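Local coordinates for protein putative metal-dependent phosphoesterase (Bifidobacterium adolescentis, PDB 3O0F) that hydrolyses phosphoester bonds as a metal-dependent phosphoesterase of the PHP family, binding iron and zinc ions and adenosine monophosphate in its active site, at residues D49-A54 / A108-R113. Sequence-based numbering, arbitrary orientation. Where two conformers were deposited one is given.
Sequences DHDTTA and AARLRR. With ZN (zinc ion), chain C; AMP (adenosine monophosphate), chain B.
Asp51 and Arg110 meet in a buried salt bridge. Arg110 NE donates to Asp51 OD2 at 3.0 Å, on the anti side of the carboxylate and 23° out of its plane. The two side chains cross at about a right angle, and the carboxylate and guanidinium planes are 37° apart. The Arg110 chain runs extended from CG to NE, which carries its head from helix 97-124 to the phosphate of AMP. Thr77 OG1 hydrogen-bonds to both Asp51 OD2 and Arg110 NH2. This is the active site of a PHP domain, where the loop after strand 44-47 supplies a metal ligand. His50 NE2 binds zinc at 2.1 Å, with Asp25 and His263 as further ligands. Arg110 NH2 donates to AMP O1P at 2.9 Å. Arg110 NH1 reaches AMP O2P at 3.0 Å, and O2P lies at the guanidinium edge, in its plane. An alanine in place of this arginine is likely to leave Asp51 without its charged mate and the AMP phosphate without two of its donor groups. Arg113 lies one helical turn on. Its chain bends at chi2 and chi3 and brings its guanidinium edge to the same phosphate. Arg113 NH2 donates to AMP O2P at 2.6 Å, so Arg110 and Arg113 share this phosphate oxygen. Arg146 and Ser163 also hydrogen-bond to AMP.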
ATOM      1  N   ASP A  49      -3.401   1.645   4.013  1.00 11.18           N
ATOM      2  CA  ASP A  49      -2.853   0.434   4.603  1.00 11.94           C
ATOM      3  C   ASP A  49      -3.138  -0.855   3.804  1.00 14.72           C
ATOM      4  O   ASP A  49      -4.119  -0.937   3.065  1.00 13.51           O
ATOM      5  CB  ASP A  49      -3.356   0.267   6.042  1.00 16.26           C
ATOM      6  CG  ASP A  49      -2.727   1.277   6.991  1.00 17.33           C
ATOM      7  OD1 ASP A  49      -1.473   1.284   7.065  1.00 19.38           O
ATOM      8  OD2 ASP A  49      -3.482   2.039   7.636  1.00 13.34           O
ATOM      9  N   HIS A  50      -2.276  -1.854   3.993  1.00 14.16           N
ATOM     10  CA  HIS A  50      -2.351  -3.139   3.286  1.00 14.92           C
ATOM     11  C   HIS A  50      -3.603  -3.917   3.697  1.00 16.22           C
ATOM     12  O   HIS A  50      -3.816  -4.140   4.878  1.00 12.48           O
ATOM     13  CB  HIS A  50      -1.132  -3.989   3.637  1.00 16.33           C
ATOM     14  CG  HIS A  50       0.150  -3.407   3.171  1.00 14.92           C
ATOM     15  ND1 HIS A  50       0.589  -3.545   1.873  1.00 11.71           N
ATOM     16  CD2 HIS A  50       1.093  -2.678   3.818  1.00  6.71           C
ATOM     17  CE1 HIS A  50       1.737  -2.912   1.736  1.00 14.05           C
ATOM     18  NE2 HIS A  50       2.073  -2.403   2.903  1.00 14.55           N
ATOM     19  N   ASP A  51      -4.434  -4.273   2.714  1.00 16.95           N
ATOM     20  CA  ASP A  51      -5.543  -5.253   2.865  1.00 17.64           C
ATOM     21  C   ASP A  51      -6.528  -4.983   4.032  1.00 17.77           C
ATOM     22  O   ASP A  51      -6.943  -5.900   4.731  1.00 18.59           O
ATOM     23  CB  ASP A  51      -4.935  -6.653   2.952  1.00 18.44           C
ATOM     24  CG  ASP A  51      -3.992  -6.933   1.802  1.00 22.24           C
ATOM     25  OD1 ASP A  51      -4.457  -6.830   0.647  1.00 15.85           O
ATOM     26  OD2 ASP A  51      -2.791  -7.238   2.029  1.00 21.61           O
ATOM     27  N   THR A  52      -6.848  -3.708   4.252  1.00 15.08           N
ATOM     28  CA  THR A  52      -7.664  -3.300   5.389  1.00 18.18           C
ATOM     29  C   THR A  52      -8.246  -1.892   5.229  1.00 17.09           C
ATOM     30  O   THR A  52      -7.689  -1.034   4.517  1.00 16.46           O
ATOM     31  CB  THR A  52      -6.836  -3.331   6.712  1.00 17.28           C
ATOM     32  OG1 THR A  52      -7.710  -3.203   7.848  1.00 16.50           O
ATOM     33  CG2 THR A  52      -5.752  -2.198   6.728  1.00 14.73           C
ATOM     34  N   THR A  53      -9.346  -1.661   5.954  1.00 16.96           N
ATOM     35  CA  THR A  53      -9.879  -0.307   6.212  1.00 15.93           C
ATOM     36  C   THR A  53      -9.874   0.008   7.702  1.00 15.54           C
ATOM     37  O   THR A  53     -10.572   0.918   8.156  1.00 16.37           O
ATOM     38  CB  THR A  53     -11.344  -0.210   5.714  1.00 17.33           C
ATOM     39  OG1 THR A  53     -12.140  -1.187   6.416  1.00 18.53           O
ATOM     40  CG2 THR A  53     -11.395  -0.491   4.235  1.00 14.48           C
ATOM     41  N   ALA A  54      -9.079  -0.720   8.488  1.00 16.37           N
ATOM     42  CA  ALA A  54      -9.201  -0.632   9.968  1.00 16.37           C
ATOM     43  C   ALA A  54      -8.860   0.754  10.539  1.00 19.41           C
ATOM     44  O   ALA A  54      -9.399   1.160  11.579  1.00 19.87           O
ATOM     45  CB  ALA A  54      -8.359  -1.757  10.653  1.00 17.29           C
ATOM     46  N   ALA A 108      -6.006 -13.445   6.782  1.00 21.69           N
ATOM     47  CA  ALA A 108      -5.844 -14.773   7.385  1.00 22.55           C
ATOM     48  C   ALA A 108      -4.710 -15.542   6.688  1.00 23.13           C
ATOM     49  O   ALA A 108      -3.893 -16.212   7.349  1.00 22.02           O
ATOM     50  CB  ALA A 108      -7.217 -15.588   7.373  1.00 21.17           C
ATOM     51  N   ALA A 109      -4.639 -15.465   5.358  1.00 22.63           N
ATOM     52  CA  ALA A 109      -3.541 -16.091   4.611  1.00 20.70           C
ATOM     53  C   ALA A 109      -2.159 -15.494   5.023  1.00 21.63           C
ATOM     54  O   ALA A 109      -1.189 -16.233   5.279  1.00 22.22           O
ATOM     55  CB  ALA A 109      -3.786 -15.947   3.064  1.00 18.01           C
ATOM     56  N   ARG A 110      -2.079 -14.163   5.096  1.00 18.39           N
ATOM     57  CA  ARG A 110      -0.914 -13.435   5.680  1.00 18.93           C
ATOM     58  C   ARG A 110      -0.503 -13.890   7.106  1.00 19.04           C
ATOM     59  O   ARG A 110       0.668 -14.131   7.383  1.00 18.24           O
ATOM     60  CB  ARG A 110      -1.186 -11.935   5.736  1.00 20.23           C
ATOM     61  CG  ARG A 110      -1.029 -11.213   4.410  1.00 22.08           C
ATOM     62  CD  ARG A 110      -1.339  -9.703   4.584  1.00 23.34           C
ATOM     63  NE  ARG A 110      -0.782  -8.944   3.459  1.00 18.68           N
ATOM     64  CZ  ARG A 110       0.521  -8.719   3.263  1.00 26.08           C
ATOM     65  NH1 ARG A 110       1.430  -9.146   4.128  1.00 21.15           N
ATOM     66  NH2 ARG A 110       0.924  -8.044   2.194  1.00 22.75           N
ATOM     67  N   LEU A 111      -1.471 -14.006   7.991  1.00 19.03           N
ATOM     68  CA  LEU A 111      -1.209 -14.465   9.340  1.00 22.51           C
ATOM     69  C   LEU A 111      -0.594 -15.872   9.343  1.00 23.97           C
ATOM     70  O   LEU A 111       0.409 -16.118  10.024  1.00 23.69           O
ATOM     71  CB  LEU A 111      -2.502 -14.505  10.142  1.00 26.32           C
ATOM     72  CG  LEU A 111      -2.347 -14.792  11.634  1.00 31.85           C
ATOM     73  CD1 LEU A 111      -1.432 -13.727  12.203  1.00 32.84           C
ATOM     74  CD2 LEU A 111      -3.700 -14.819  12.376  1.00 29.93           C
ATOM     75  N   ARG A 112      -1.208 -16.766   8.579  0.50 22.66           N
ATOM     76  CA  ARG A 112      -0.794 -18.150   8.497  0.50 24.41           C
ATOM     77  C   ARG A 112       0.621 -18.273   7.956  0.50 24.27           C
ATOM     78  O   ARG A 112       1.446 -18.997   8.503  0.50 23.95           O
ATOM     79  CB  ARG A 112      -1.750 -18.892   7.572  0.50 25.37           C
ATOM     80  CG  ARG A 112      -1.698 -20.382   7.725  0.50 30.46           C
ATOM     81  CD  ARG A 112      -2.783 -21.051   6.907  0.50 30.50           C
ATOM     82  NE  ARG A 112      -2.238 -21.633   5.694  0.50 38.49           N
ATOM     83  CZ  ARG A 112      -1.489 -22.728   5.683  0.50 43.62           C
ATOM     84  NH1 ARG A 112      -1.199 -23.335   6.823  0.50 42.98           N
ATOM     85  NH2 ARG A 112      -1.030 -23.210   4.542  0.50 46.18           N
ATOM     86  N   ARG A 113       0.872 -17.547   6.870  1.00 23.59           N
ATOM     87  CA  ARG A 113       2.152 -17.512   6.197  1.00 24.42           C
ATOM     88  C   ARG A 113       3.266 -16.947   7.089  1.00 24.47           C
ATOM     89  O   ARG A 113       4.422 -17.415   7.070  1.00 20.23           O
ATOM     90  CB  ARG A 113       1.993 -16.584   4.991  1.00 27.56           C
ATOM     91  CG  ARG A 113       2.953 -16.715   3.859  1.00 30.40           C
ATOM     92  CD  ARG A 113       4.182 -15.802   3.915  1.00 39.48           C
ATOM     93  NE  ARG A 113       3.964 -14.440   4.347  1.00 36.80           N
ATOM     94  CZ  ARG A 113       4.505 -13.350   3.787  1.00 32.31           C
ATOM     95  NH1 ARG A 113       5.299 -13.394   2.720  1.00 33.31           N
ATOM     96  NH2 ARG A 113       4.215 -12.178   4.309  1.00 29.64           N
TER
HETATM   97 ZN    ZN C 302       3.743  -1.216   3.460  1.00 25.31          ZN
HETATM   98  P   AMP B 301       4.892  -9.074   2.613  1.00 24.64           P
HETATM   99  O1P AMP B 301       3.736  -8.517   1.864  1.00 19.33           O
HETATM  100  O2P AMP B 301       4.427  -9.581   3.953  1.00 21.47           O
HETATM  101  O3P AMP B 301       5.745 -10.073   1.828  1.00 24.68           O
HETATM  102  O5' AMP B 301       5.857  -7.834   2.940  1.00 23.07           O
HETATM  103  C5' AMP B 301       6.532  -7.173   1.899  1.00 30.01           C
HETATM  104  C4' AMP B 301       6.295  -5.706   2.091  1.00 33.63           C
HETATM  105  O4' AMP B 301       7.125  -5.141   3.142  1.00 33.11           O
HETATM  106  C3' AMP B 301       6.592  -4.939   0.808  1.00 34.80           C
HETATM  107  O3' AMP B 301       5.362  -4.522   0.231  1.00 30.94           O
HETATM  108  C2' AMP B 301       7.324  -3.750   1.406  1.00 41.02           C
HETATM  109  O2' AMP B 301       7.802  -2.635   0.653  1.00 45.31           O
HETATM  110  C1' AMP B 301       7.105  -3.733   2.912  1.00 27.50           C
HETATM  111  N9  AMP B 301       8.148  -2.990   3.643  1.00 31.89           N
HETATM  112  C8  AMP B 301       7.916  -2.194   4.689  1.00 29.98           C
HETATM  113  N7  AMP B 301       9.074  -1.668   5.142  1.00 24.62           N
HETATM  114  C5  AMP B 301      10.071  -2.134   4.373  1.00 25.10           C
HETATM  115  C6  AMP B 301      11.533  -1.969   4.306  1.00 24.00           C
HETATM  116  N6  AMP B 301      12.206  -1.160   5.187  1.00 27.19           N
HETATM  117  N1  AMP B 301      12.181  -2.666   3.350  1.00 28.19           N
HETATM  118  C2  AMP B 301      11.567  -3.475   2.469  1.00 24.76           C
HETATM  119  N3  AMP B 301      10.240  -3.662   2.470  1.00 26.14           N
HETATM  120  C4  AMP B 301       9.455  -3.020   3.377  1.00 31.79           C